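PDB 5F9Z: aminoacyl-tRNA synthetase from Cryptosporidium parvum, which probably attaches proline to its cognate tRNA in an ATP-dependent reaction, as a class II prolyl-tRNA synthetase that binds halofuginone and an ATP analogue. Local coordinates for residues A[78-83]-A[133-138]; A[254-259]-A[266-271]; A[328-331]-A[336-339]; A[374-379]-A[385-390]. One frame throughout, in Å; residues are numbered along the deposited sequence.

Contact 1 of 4, residues A[78-83]-A[133-138]; sequences AYFPIF and AKWIRS
F80 and W135 meet rim to rim across this contact, and between the two segments they are the pair that touches. The F80 side chain leaves its CB with CG beside the backbone N and anti to the carbonyl carbon (chi1 -70°). CB and CG stay clear of 133-138, and the ring gains ground only toward its far end. CE2 reaches W135 CH2 at 3.9 Å. CZ, the leading atom, comes within 3.5 Å of the same CH2, and it also lies 4.0 Å from W135 CZ3, which sits at the edge of the F80 ring in its plane. The two side chains arrive from opposite directions. With the F80 ring and the six-membered ring of W135 tilted 43° and their centroids 6.0 Å apart, neither lies over the other's face, so the pair is neither an offset nor a T-shaped stack. In the fold, this links the loop between strands 76-77 and 83-85 to the C-terminal end of helix 125-135, in the class II synthetase core; I136 is the first residue to leave helical backbone angles. W135 projects toward the loop from the last turn, while the indole also packs on L144 of strand 144-153. Behind the contact, the F80 ring is buried against I127 and M128 of the same helix and I146 of that strand, and the F80 backbone N donates to the Q148 side chain.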
loop_
_atom_site.group_PDB
_atom_site.type_symbol
_atom_site.label_atom_id
_atom_site.label_comp_id
_atom_site.label_asym_id
_atom_site.label_seq_id
_atom_site.Cartn_x
_atom_site.Cartn_y
_atom_site.Cartn_z
ATOM N N ALA A 78 -17.066 -8.975 9.805
ATOM C CA ALA A 78 -17.920 -8.523 10.892
ATOM C C ALA A 78 -17.629 -7.050 11.135
ATOM O O ALA A 78 -16.823 -6.433 10.431
ATOM C CB ALA A 78 -17.694 -9.358 12.158
ATOM N N TYR A 79 -18.293 -6.472 12.132
ATOM C CA TYR A 79 -17.992 -5.101 12.533
ATOM C C TYR A 79 -18.207 -4.964 14.030
ATOM O O TYR A 79 -19.331 -5.121 14.515
ATOM C CB TYR A 79 -18.846 -4.084 11.776
ATOM C CG TYR A 79 -18.478 -2.657 12.121
ATOM C CD1 TYR A 79 -17.360 -2.056 11.559
ATOM C CD2 TYR A 79 -19.234 -1.921 13.025
ATOM C CE1 TYR A 79 -17.009 -0.757 11.878
ATOM C CE2 TYR A 79 -18.891 -0.622 13.350
ATOM C CZ TYR A 79 -17.778 -0.045 12.773
ATOM O OH TYR A 79 -17.432 1.248 13.092
ATOM N N PHE A 80 -17.145 -4.665 14.740
ATOM C CA PHE A 80 -17.080 -4.404 16.165
ATOM C C PHE A 80 -17.080 -2.900 16.426
ATOM O O PHE A 80 -16.659 -2.118 15.568
ATOM C CB PHE A 80 -15.824 -5.043 16.766
ATOM C CG PHE A 80 -15.869 -6.546 16.801
ATOM C CD1 PHE A 80 -15.687 -7.287 15.644
ATOM C CD2 PHE A 80 -16.094 -7.217 17.991
ATOM C CE1 PHE A 80 -15.730 -8.667 15.673
ATOM C CE2 PHE A 80 -16.137 -8.599 18.026
ATOM C CZ PHE A 80 -15.955 -9.324 16.866
ATOM N N PRO A 81 -17.559 -2.467 17.592
ATOM C CA PRO A 81 -17.754 -1.031 17.826
ATOM C C PRO A 81 -16.456 -0.240 17.763
ATOM O O PRO A 81 -15.358 -0.760 17.973
ATOM C CB PRO A 81 -18.364 -0.980 19.231
ATOM C CG PRO A 81 -18.993 -2.318 19.416
ATOM C CD PRO A 81 -18.093 -3.278 18.699
ATOM N N ILE A 82 -16.606 1.055 17.464
ATOM C CA ILE A 82 -15.473 1.971 17.434
ATOM C C ILE A 82 -14.970 2.281 18.837
ATOM O O ILE A 82 -13.830 2.728 19.003
ATOM C CB ILE A 82 -15.868 3.266 16.699
ATOM C CG1 ILE A 82 -14.642 4.140 16.418
ATOM C CG2 ILE A 82 -16.905 4.044 17.502
ATOM C CD1 ILE A 82 -14.982 5.511 15.869
ATOM N N PHE A 83 -15.786 2.045 19.857
ATOM C CA PHE A 83 -15.464 2.427 21.222
ATOM C C PHE A 83 -14.961 1.232 22.021
ATOM O O PHE A 83 -15.281 0.078 21.724
ATOM C CB PHE A 83 -16.686 3.037 21.910
ATOM C CG PHE A 83 -17.054 4.394 21.392
ATOM C CD1 PHE A 83 -16.070 5.307 21.048
ATOM C CD2 PHE A 83 -18.381 4.756 21.239
ATOM C CE1 PHE A 83 -16.403 6.557 20.568
ATOM C CE2 PHE A 83 -18.721 6.004 20.758
ATOM C CZ PHE A 83 -17.730 6.907 20.422
ATOM N N ALA A 133 -13.178 -15.464 23.206
ATOM C CA ALA A 133 -13.246 -16.417 24.308
ATOM C C ALA A 133 -14.677 -16.852 24.586
ATOM O O ALA A 133 -14.905 -17.977 25.044
ATOM C CB ALA A 133 -12.622 -15.813 25.566
ATOM N N LYS A 134 -15.650 -15.981 24.315
ATOM C CA LYS A 134 -17.050 -16.326 24.530
ATOM C C LYS A 134 -17.582 -17.251 23.443
ATOM O O LYS A 134 -18.435 -18.100 23.721
ATOM C CB LYS A 134 -17.889 -15.047 24.606
ATOM C CG LYS A 134 -19.325 -15.238 25.077
ATOM C CD LYS A 134 -20.301 -15.255 23.910
ATOM C CE LYS A 134 -21.727 -15.009 24.381
ATOM N NZ LYS A 134 -21.885 -13.649 24.968
ATOM N N TRP A 135 -17.087 -17.112 22.213
ATOM C CA TRP A 135 -17.568 -17.909 21.093
ATOM C C TRP A 135 -16.845 -19.240 20.947
ATOM O O TRP A 135 -17.392 -20.160 20.329
ATOM C CB TRP A 135 -17.421 -17.124 19.784
ATOM C CG TRP A 135 -18.118 -15.799 19.787
ATOM C CD1 TRP A 135 -19.178 -15.429 20.562
ATOM C CD2 TRP A 135 -17.791 -14.658 18.984
ATOM N NE1 TRP A 135 -19.537 -14.133 20.286
ATOM C CE2 TRP A 135 -18.700 -13.636 19.321
ATOM C CE3 TRP A 135 -16.821 -14.403 18.010
ATOM C CZ2 TRP A 135 -18.668 -12.380 18.720
ATOM C CZ3 TRP A 135 -16.789 -13.155 17.415
ATOM C CH2 TRP A 135 -17.709 -12.160 17.771
ATOM N N ILE A 136 -15.640 -19.365 21.490
ATOM C CA ILE A 136 -14.808 -20.546 21.299
ATOM C C ILE A 136 -14.863 -21.378 22.574
ATOM O O ILE A 136 -14.290 -21.002 23.601
ATOM C CB ILE A 136 -13.366 -20.167 20.939
ATOM C CG1 ILE A 136 -13.338 -19.404 19.613
ATOM C CG2 ILE A 136 -12.489 -21.409 20.863
ATOM C CD1 ILE A 136 -11.995 -18.794 19.285
ATOM N N ARG A 137 -15.559 -22.513 22.508
ATOM C CA ARG A 137 -15.604 -23.469 23.601
ATOM C C ARG A 137 -15.055 -24.837 23.235
ATOM O O ARG A 137 -14.615 -25.567 24.130
ATOM C CB ARG A 137 -17.045 -23.638 24.110
ATOM N N SER A 138 -15.061 -25.202 21.955
ATOM C CA SER A 138 -14.604 -26.505 21.503
ATOM C C SER A 138 -13.656 -26.335 20.326
ATOM O O SER A 138 -13.598 -25.278 19.694
ATOM C CB SER A 138 -15.782 -27.401 21.095
ATOM O OG SER A 138 -15.332 -28.552 20.397
#

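Contact 2 of 4, residues A[254-259]-A[266-271]; sequences FGVEFE and EYAHQT
F258 and E266, the two residues most covered, form an antiparallel hydrogen-bonded pair and lie side by side, pointing the same way. F258 N donates to E266 O at 2.8 Å, and E266 N returns a bond to F258 O. With CG between its backbone N and carbonyl carbon (chi1 65°), the F258 ring turns back along its neighbour: E266 CB lies 4.3 Å from the ring centroid, an off-centre CH-pi contact 28° off the ring normal, and CD is 3.8 Å from F258 CZ. The extended E266 chain carries OE1 to H269, whose NE2 donates to it at 2.6 Å in the imidazole plane with an N-H...O angle of 170°. V256, third in buried area, accepts A268 N through its O at 2.9 Å and rests CG1 on A268 CB at 3.8 Å. The F258-E266 bonds join strands 257-259 and 265-276 as a beta hairpin in the class II core, and the A268-V256 bond extends the pairing ahead of the first strand. Two kinds of chemistry share the F258 face: the E266 methylenes pack on the ring, while its carboxylate receives a nearly straight histidine bond that limits its rotation and would probably favour a charged carboxylate.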
loop_
_atom_site.group_PDB
_atom_site.type_symbol
_atom_site.label_atom_id
_atom_site.label_comp_id
_atom_site.label_asym_id
_atom_site.label_seq_id
_atom_site.Cartn_x
_atom_site.Cartn_y
_atom_site.Cartn_z
ATOM N N PHE A 254 -6.604 -13.327 27.456
ATOM C CA PHE A 254 -8.040 -13.119 27.335
ATOM C C PHE A 254 -8.853 -14.374 27.613
ATOM O O PHE A 254 -10.086 -14.311 27.605
ATOM C CB PHE A 254 -8.389 -12.581 25.942
ATOM C CG PHE A 254 -8.123 -11.114 25.776
ATOM C CD1 PHE A 254 -8.997 -10.176 26.300
ATOM C CD2 PHE A 254 -7.000 -10.673 25.101
ATOM C CE1 PHE A 254 -8.755 -8.824 26.154
ATOM C CE2 PHE A 254 -6.754 -9.322 24.949
ATOM C CZ PHE A 254 -7.632 -8.396 25.476
ATOM N N GLY A 255 -8.204 -15.509 27.861
ATOM C CA GLY A 255 -8.935 -16.729 28.147
ATOM C C GLY A 255 -9.584 -17.373 26.943
ATOM O O GLY A 255 -10.624 -18.025 27.083
ATOM N N VAL A 256 -9.005 -17.200 25.756
ATOM C CA VAL A 256 -9.513 -17.853 24.556
ATOM C C VAL A 256 -8.960 -19.270 24.507
ATOM O O VAL A 256 -7.939 -19.531 23.860
ATOM C CB VAL A 256 -9.142 -17.067 23.284
ATOM C CG1 VAL A 256 -9.826 -17.670 22.067
ATOM C CG2 VAL A 256 -9.512 -15.600 23.438
ATOM N N GLU A 257 -9.618 -20.195 25.200
ATOM C CA GLU A 257 -9.188 -21.581 25.245
ATOM C C GLU A 257 -10.311 -22.492 24.770
ATOM O O GLU A 257 -11.496 -22.162 24.884
ATOM C CB GLU A 257 -8.743 -21.990 26.657
ATOM C CG GLU A 257 -9.854 -22.013 27.691
ATOM C CD GLU A 257 -9.386 -22.544 29.033
ATOM O OE1 GLU A 257 -8.157 -22.632 29.245
ATOM O OE2 GLU A 257 -10.247 -22.879 29.873
ATOM N N PHE A 258 -9.922 -23.645 24.233
ATOM C CA PHE A 258 -10.856 -24.620 23.697
ATOM C C PHE A 258 -10.535 -25.992 24.267
ATOM O O PHE A 258 -9.405 -26.270 24.677
ATOM C CB PHE A 258 -10.803 -24.668 22.161
ATOM C CG PHE A 258 -9.488 -25.154 21.616
ATOM C CD1 PHE A 258 -8.403 -24.299 21.519
ATOM C CD2 PHE A 258 -9.338 -26.466 21.197
ATOM C CE1 PHE A 258 -7.192 -24.743 21.021
ATOM C CE2 PHE A 258 -8.130 -26.917 20.697
ATOM C CZ PHE A 258 -7.056 -26.054 20.610
ATOM N N GLU A 259 -11.548 -26.854 24.291
ATOM C CA GLU A 259 -11.367 -28.250 24.668
ATOM C C GLU A 259 -10.972 -29.029 23.419
ATOM O O GLU A 259 -11.782 -29.194 22.501
ATOM C CB GLU A 259 -12.637 -28.820 25.296
ATOM C CG GLU A 259 -12.568 -30.316 25.550
ATOM C CD GLU A 259 -13.801 -30.850 26.250
ATOM O OE1 GLU A 259 -14.507 -30.055 26.906
ATOM O OE2 GLU A 259 -14.065 -32.066 26.143
ATOM N N GLU A 266 -6.866 -26.123 25.901
ATOM C CA GLU A 266 -5.699 -25.569 25.232
ATOM C C GLU A 266 -6.020 -24.161 24.759
ATOM O O GLU A 266 -7.136 -23.890 24.308
ATOM C CB GLU A 266 -5.271 -26.440 24.042
ATOM C CG GLU A 266 -3.992 -25.987 23.358
ATOM C CD GLU A 266 -3.684 -26.790 22.108
ATOM O OE1 GLU A 266 -3.035 -26.241 21.192
ATOM O OE2 GLU A 266 -4.095 -27.968 22.038
ATOM N N TYR A 267 -5.041 -23.266 24.865
ATOM C CA TYR A 267 -5.224 -21.893 24.421
ATOM C C TYR A 267 -5.160 -21.811 22.901
ATOM O O TYR A 267 -4.398 -22.537 22.255
ATOM C CB TYR A 267 -4.168 -20.980 25.044
ATOM C CG TYR A 267 -4.357 -20.761 26.529
ATOM C CD1 TYR A 267 -5.392 -19.966 27.005
ATOM C CD2 TYR A 267 -3.499 -21.344 27.453
ATOM C CE1 TYR A 267 -5.570 -19.760 28.359
ATOM C CE2 TYR A 267 -3.669 -21.142 28.810
ATOM C CZ TYR A 267 -4.706 -20.349 29.257
ATOM O OH TYR A 267 -4.882 -20.145 30.607
ATOM N N ALA A 268 -5.970 -20.921 22.334
ATOM C CA ALA A 268 -6.075 -20.812 20.887
ATOM C C ALA A 268 -4.806 -20.215 20.288
ATOM O O ALA A 268 -4.127 -19.387 20.902
ATOM C CB ALA A 268 -7.284 -19.960 20.502
ATOM N N HIS A 269 -4.492 -20.650 19.070
ATOM C CA HIS A 269 -3.355 -20.140 18.311
ATOM C C HIS A 269 -3.881 -19.102 17.327
ATOM O O HIS A 269 -4.525 -19.451 16.332
ATOM C CB HIS A 269 -2.629 -21.276 17.595
ATOM C CG HIS A 269 -2.254 -22.413 18.495
ATOM N ND1 HIS A 269 -0.983 -22.572 19.005
ATOM C CD2 HIS A 269 -2.987 -23.443 18.982
ATOM C CE1 HIS A 269 -0.949 -23.653 19.764
ATOM N NE2 HIS A 269 -2.151 -24.200 19.768
ATOM N N GLN A 270 -3.606 -17.832 17.603
ATOM C CA GLN A 270 -4.228 -16.725 16.894
ATOM C C GLN A 270 -3.263 -16.077 15.910
ATOM O O GLN A 270 -2.040 -16.172 16.040
ATOM C CB GLN A 270 -4.740 -15.667 17.878
ATOM C CG GLN A 270 -5.806 -16.165 18.833
ATOM C CD GLN A 270 -6.195 -15.117 19.856
ATOM O OE1 GLN A 270 -5.696 -15.118 20.981
ATOM N NE2 GLN A 270 -7.088 -14.214 19.469
ATOM N N THR A 271 -3.845 -15.418 14.909
ATOM C CA THR A 271 -3.117 -14.577 13.972
ATOM C C THR A 271 -3.847 -13.248 13.834
ATOM O O THR A 271 -5.049 -13.149 14.093
ATOM C CB THR A 271 -2.981 -15.222 12.581
ATOM O OG1 THR A 271 -4.195 -15.031 11.844
ATOM C CG2 THR A 271 -2.697 -16.711 12.693
#

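Contact 3 of 4, residues A[328-331]-A[336-339]; sequences CILK and RVKI
V337 overlaps L330 through both of its methyl groups, and the two side chains cross at about a right angle. CG1 of V337 meets L330 CB at 3.8 Å, while V337 CG2 lies at the same 3.8 Å from L330 CD2; V337 CB is 4.0 Å from each of those leucine atoms. The valine thus sits against both the root and one branch of the leucine. Its torsion explains the division of labour: at chi1 57°, CG1 lies between the backbone N and the carbonyl carbon, and CG2 is anti to the N. The CB bonds of both residues are directed at the opposite segment; L330 CA and V337 CA are 6.6 Å apart. K331 adds a flank of mixed character. Its CG reaches V337 CG1 at 4.1 Å, after which the chain runs on and bends at chi4 (55°), bringing NZ to 3.6 Å from V337 O. A water receives the V337 N-H at 3.0 Å and a weak bond from K331 NZ, forming a tenuous polar bridge beside the apolar contact; E327 offers that ammonium a long, weak ion pair as well. L330 and V337 are buried, whereas K331 is exposed, so the apolar part faces inward and the lysine lies at the rim. V304 of the neighbouring strand touches both L330 and V337, and I306 also packs on V337. Helix 317-332 thereby covers strands 304-308 and 337-339, which are parallel and adjacent: a beta-alpha-beta unit of the anticodon-binding domain, closed here by its helix packing on the second strand.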
loop_
_atom_site.group_PDB
_atom_site.type_symbol
_atom_site.label_atom_id
_atom_site.label_comp_id
_atom_site.label_asym_id
_atom_site.label_seq_id
_atom_site.Cartn_x
_atom_site.Cartn_y
_atom_site.Cartn_z
ATOM N N CYS A 328 -18.388 2.127 -26.346
ATOM C CA CYS A 328 -19.166 0.898 -26.228
ATOM C C CYS A 328 -18.274 -0.332 -26.344
ATOM O O CYS A 328 -18.467 -1.315 -25.619
ATOM C CB CYS A 328 -20.264 0.868 -27.290
ATOM S SG CYS A 328 -21.237 -0.655 -27.314
ATOM N N ILE A 329 -17.294 -0.294 -27.250
ATOM C CA ILE A 329 -16.376 -1.419 -27.401
ATOM C C ILE A 329 -15.539 -1.599 -26.141
ATOM O O ILE A 329 -15.320 -2.726 -25.679
ATOM C CB ILE A 329 -15.493 -1.217 -28.646
ATOM C CG1 ILE A 329 -16.341 -1.278 -29.918
ATOM C CG2 ILE A 329 -14.383 -2.257 -28.693
ATOM C CD1 ILE A 329 -15.564 -0.986 -31.181
ATOM N N LEU A 330 -15.067 -0.495 -25.556
ATOM C CA LEU A 330 -14.230 -0.594 -24.366
ATOM C C LEU A 330 -15.039 -0.984 -23.136
ATOM O O LEU A 330 -14.529 -1.697 -22.264
ATOM C CB LEU A 330 -13.496 0.726 -24.128
ATOM C CG LEU A 330 -12.100 0.851 -24.747
ATOM C CD1 LEU A 330 -12.119 0.609 -26.250
ATOM C CD2 LEU A 330 -11.511 2.212 -24.436
ATOM N N LYS A 331 -16.292 -0.530 -23.042
ATOM C CA LYS A 331 -17.147 -0.958 -21.940
ATOM C C LYS A 331 -17.416 -2.455 -22.001
ATOM O O LYS A 331 -17.385 -3.142 -20.974
ATOM C CB LYS A 331 -18.462 -0.177 -21.956
ATOM C CG LYS A 331 -18.484 1.031 -21.034
ATOM C CD LYS A 331 -19.832 1.733 -21.087
ATOM C CE LYS A 331 -19.999 2.701 -19.928
ATOM N NZ LYS A 331 -18.890 3.692 -19.864
ATOM N N ARG A 336 -12.521 0.581 -18.167
ATOM C CA ARG A 336 -13.152 1.774 -17.614
ATOM C C ARG A 336 -12.806 2.959 -18.507
ATOM O O ARG A 336 -11.642 3.365 -18.591
ATOM C CB ARG A 336 -12.701 2.003 -16.175
ATOM C CG ARG A 336 -13.175 0.928 -15.208
ATOM C CD ARG A 336 -12.721 1.210 -13.785
ATOM N NE ARG A 336 -11.266 1.198 -13.662
ATOM C CZ ARG A 336 -10.546 0.108 -13.421
ATOM N NH1 ARG A 336 -11.145 -1.067 -13.278
ATOM N NH2 ARG A 336 -9.227 0.189 -13.326
ATOM N N VAL A 337 -13.813 3.513 -19.175
ATOM C CA VAL A 337 -13.610 4.508 -20.222
ATOM C C VAL A 337 -14.606 5.644 -20.029
ATOM O O VAL A 337 -15.748 5.422 -19.612
ATOM C CB VAL A 337 -13.746 3.869 -21.622
ATOM C CG1 VAL A 337 -15.101 3.190 -21.774
ATOM C CG2 VAL A 337 -13.526 4.898 -22.719
ATOM N N LYS A 338 -14.163 6.867 -20.320
ATOM C CA LYS A 338 -15.017 8.045 -20.268
ATOM C C LYS A 338 -14.677 8.959 -21.436
ATOM O O LYS A 338 -13.558 8.938 -21.955
ATOM C CB LYS A 338 -14.861 8.804 -18.943
ATOM N N ILE A 339 -15.656 9.761 -21.846
ATOM C CA ILE A 339 -15.504 10.710 -22.943
ATOM C C ILE A 339 -15.452 12.114 -22.361
ATOM O O ILE A 339 -16.346 12.512 -21.604
ATOM C CB ILE A 339 -16.648 10.586 -23.965
ATOM C CG1 ILE A 339 -16.718 9.166 -24.528
ATOM C CG2 ILE A 339 -16.470 11.598 -25.087
ATOM C CD1 ILE A 339 -17.839 8.965 -25.524
HETATM O O HOH W 1 -16.355 2.584 -17.927
#

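Contact 4 of 4, residues A[374-379]-A[385-390]; sequences SVRVVV and KMDIPI
Strands 374-379 and 385-389 run antiparallel, 4.6 Å apart at closest approach and 153° between their directions, with two-way backbone bonding in the hydrogen-bonded pairs V375-I388 and V377-M386. The shortest of these bonds, V377 N to M386 O, measures 2.8 Å. Between them, the non-hydrogen-bonded pair R376-D387 carries a salt bridge between its side chains. R376 starts with CG anti to the backbone N (chi1 169°), then bends at chi2 and chi3, which folds its head over to the neighbouring strand. It grips D387 side-on: NE donates to OD1 at 3.0 Å, and NH2 to OD2 at 3.1 Å. The guanidinium and carboxylate planes are 64° apart; OD1 is approached from above its plane, whereas OD2 uses its syn lone pair. The strands form a beta hairpin at the edge of the five-stranded mixed sheet in the anticodon-binding domain, where 385-389 is an outermost strand within the chain and 374-379 is bonded on its other side to 361-365. The face bearing V375, V377, M386 and I388 is apolar: V377 CB lies 3.9 Å from M386 CG, and V377 CG2 4.0 Å from I388 CG1. Helix 393-417 covers part of this face through L393 on V375 and L400 on M386. Toward the turn, M386 CE comes within 4.2 Å of V379 CG2; at the open end, I390 CG1 approaches S374 N at 3.9 Å.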
loop_
_atom_site.group_PDB
_atom_site.type_symbol
_atom_site.label_atom_id
_atom_site.label_comp_id
_atom_site.label_asym_id
_atom_site.label_seq_id
_atom_site.Cartn_x
_atom_site.Cartn_y
_atom_site.Cartn_z
ATOM N N SER A 374 -10.193 4.855 -37.022
ATOM C CA SER A 374 -9.089 4.535 -36.132
ATOM C C SER A 374 -9.040 5.592 -35.038
ATOM O O SER A 374 -9.733 6.609 -35.101
ATOM C CB SER A 374 -7.761 4.465 -36.899
ATOM O OG SER A 374 -6.703 5.048 -36.159
ATOM N N VAL A 375 -8.219 5.345 -34.021
ATOM C CA VAL A 375 -8.066 6.270 -32.905
ATOM C C VAL A 375 -6.585 6.453 -32.607
ATOM O O VAL A 375 -5.793 5.511 -32.734
ATOM C CB VAL A 375 -8.817 5.787 -31.644
ATOM C CG1 VAL A 375 -10.323 5.849 -31.860
ATOM C CG2 VAL A 375 -8.383 4.383 -31.271
ATOM N N ARG A 376 -6.215 7.671 -32.221
ATOM C CA ARG A 376 -4.853 7.983 -31.806
ATOM C C ARG A 376 -4.717 7.714 -30.312
ATOM O O ARG A 376 -5.378 8.365 -29.496
ATOM C CB ARG A 376 -4.510 9.436 -32.129
ATOM C CG ARG A 376 -3.213 9.927 -31.502
ATOM C CD ARG A 376 -2.026 9.075 -31.927
ATOM N NE ARG A 376 -1.842 9.069 -33.375
ATOM C CZ ARG A 376 -1.118 9.961 -34.041
ATOM N NH1 ARG A 376 -0.505 10.940 -33.389
ATOM N NH2 ARG A 376 -1.006 9.876 -35.359
ATOM N N VAL A 377 -3.865 6.758 -29.958
ATOM C CA VAL A 377 -3.652 6.362 -28.571
ATOM C C VAL A 377 -2.330 6.944 -28.095
ATOM O O VAL A 377 -1.301 6.801 -28.768
ATOM C CB VAL A 377 -3.662 4.831 -28.422
ATOM C CG1 VAL A 377 -3.537 4.440 -26.957
ATOM C CG2 VAL A 377 -4.924 4.246 -29.037
ATOM N N VAL A 378 -2.356 7.601 -26.939
ATOM C CA VAL A 378 -1.157 8.117 -26.290
ATOM C C VAL A 378 -1.063 7.466 -24.917
ATOM O O VAL A 378 -2.002 7.559 -24.116
ATOM C CB VAL A 378 -1.176 9.648 -26.172
ATOM C CG1 VAL A 378 0.125 10.148 -25.559
ATOM C CG2 VAL A 378 -1.409 10.285 -27.533
ATOM N N VAL A 379 0.058 6.808 -24.650
ATOM C CA VAL A 379 0.273 6.099 -23.394
ATOM C C VAL A 379 0.805 7.079 -22.357
ATOM O O VAL A 379 1.664 7.917 -22.653
ATOM C CB VAL A 379 1.231 4.910 -23.596
ATOM C CG1 VAL A 379 1.313 4.070 -22.335
ATOM C CG2 VAL A 379 0.775 4.063 -24.775
ATOM N N LYS A 385 3.001 6.431 -28.729
ATOM C CA LYS A 385 1.904 6.822 -29.602
ATOM C C LYS A 385 1.686 5.768 -30.676
ATOM O O LYS A 385 2.642 5.158 -31.167
ATOM C CB LYS A 385 2.174 8.183 -30.252
ATOM C CG LYS A 385 2.306 9.321 -29.256
ATOM C CD LYS A 385 2.561 10.645 -29.957
ATOM C CE LYS A 385 2.702 11.775 -28.951
ATOM N NZ LYS A 385 3.815 11.522 -27.995
ATOM N N MET A 386 0.422 5.563 -31.039
ATOM C CA MET A 386 0.062 4.563 -32.034
ATOM C C MET A 386 -1.350 4.845 -32.524
ATOM O O MET A 386 -2.135 5.521 -31.855
ATOM C CB MET A 386 0.159 3.145 -31.461
ATOM C CG MET A 386 -0.848 2.859 -30.360
ATOM S SD MET A 386 -0.389 1.443 -29.345
ATOM C CE MET A 386 1.060 2.083 -28.512
ATOM N N ASP A 387 -1.659 4.317 -33.704
ATOM C CA ASP A 387 -2.994 4.391 -34.280
ATOM C C ASP A 387 -3.569 2.983 -34.351
ATOM O O ASP A 387 -2.992 2.106 -35.004
ATOM C CB ASP A 387 -2.965 5.035 -35.666
ATOM C CG ASP A 387 -2.597 6.504 -35.617
ATOM O OD1 ASP A 387 -3.450 7.319 -35.207
ATOM O OD2 ASP A 387 -1.457 6.847 -35.998
ATOM N N ILE A 388 -4.691 2.771 -33.681
ATOM C CA ILE A 388 -5.348 1.468 -33.609
ATOM C C ILE A 388 -6.667 1.559 -34.361
ATOM O O ILE A 388 -7.475 2.447 -34.064
ATOM C CB ILE A 388 -5.586 1.024 -32.154
ATOM C CG1 ILE A 388 -4.281 1.075 -31.355
ATOM C CG2 ILE A 388 -6.182 -0.373 -32.116
ATOM C CD1 ILE A 388 -3.206 0.152 -31.886
ATOM N N PRO A 389 -6.922 0.689 -35.337
ATOM C CA PRO A 389 -8.249 0.654 -35.958
ATOM C C PRO A 389 -9.317 0.315 -34.930
ATOM O O PRO A 389 -9.067 -0.394 -33.952
ATOM C CB PRO A 389 -8.119 -0.445 -37.018
ATOM C CG PRO A 389 -6.652 -0.528 -37.300
ATOM C CD PRO A 389 -5.977 -0.231 -35.992
ATOM N N ILE A 390 -10.523 0.842 -35.161
ATOM C CA ILE A 390 -11.627 0.623 -34.230
ATOM C C ILE A 390 -11.917 -0.866 -34.084
ATOM O O ILE A 390 -12.240 -1.348 -32.990
ATOM C CB ILE A 390 -12.871 1.408 -34.690
ATOM C CG1 ILE A 390 -12.613 2.913 -34.589
ATOM C CG2 ILE A 390 -14.092 1.024 -33.870
ATOM C CD1 ILE A 390 -13.763 3.765 -35.079
#

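The four contacts fall into two groups. Contacts 1 and 2 belong to the class II core, with centres 13 Å apart, and meet where A133 and I136, at and just past the end of helix 125-135, pack on V256. Contacts 3 and 4 share the sheet of the anticodon-binding domain, their centres 14 Å apart, and touch through I329 CD1 and I390 CG2 (3.7 Å). Contacts 1 and 4 lie about 55 Å apart between centres. Both hairpins, contacts 2 and 4, rely on backbone bonds and place charged groups on partly exposed surfaces; contacts 1 and 3 join helix to loop or strand through side chains. Contact 3 is mainly buried; contact 1 pairs a buried ring with an exposed one.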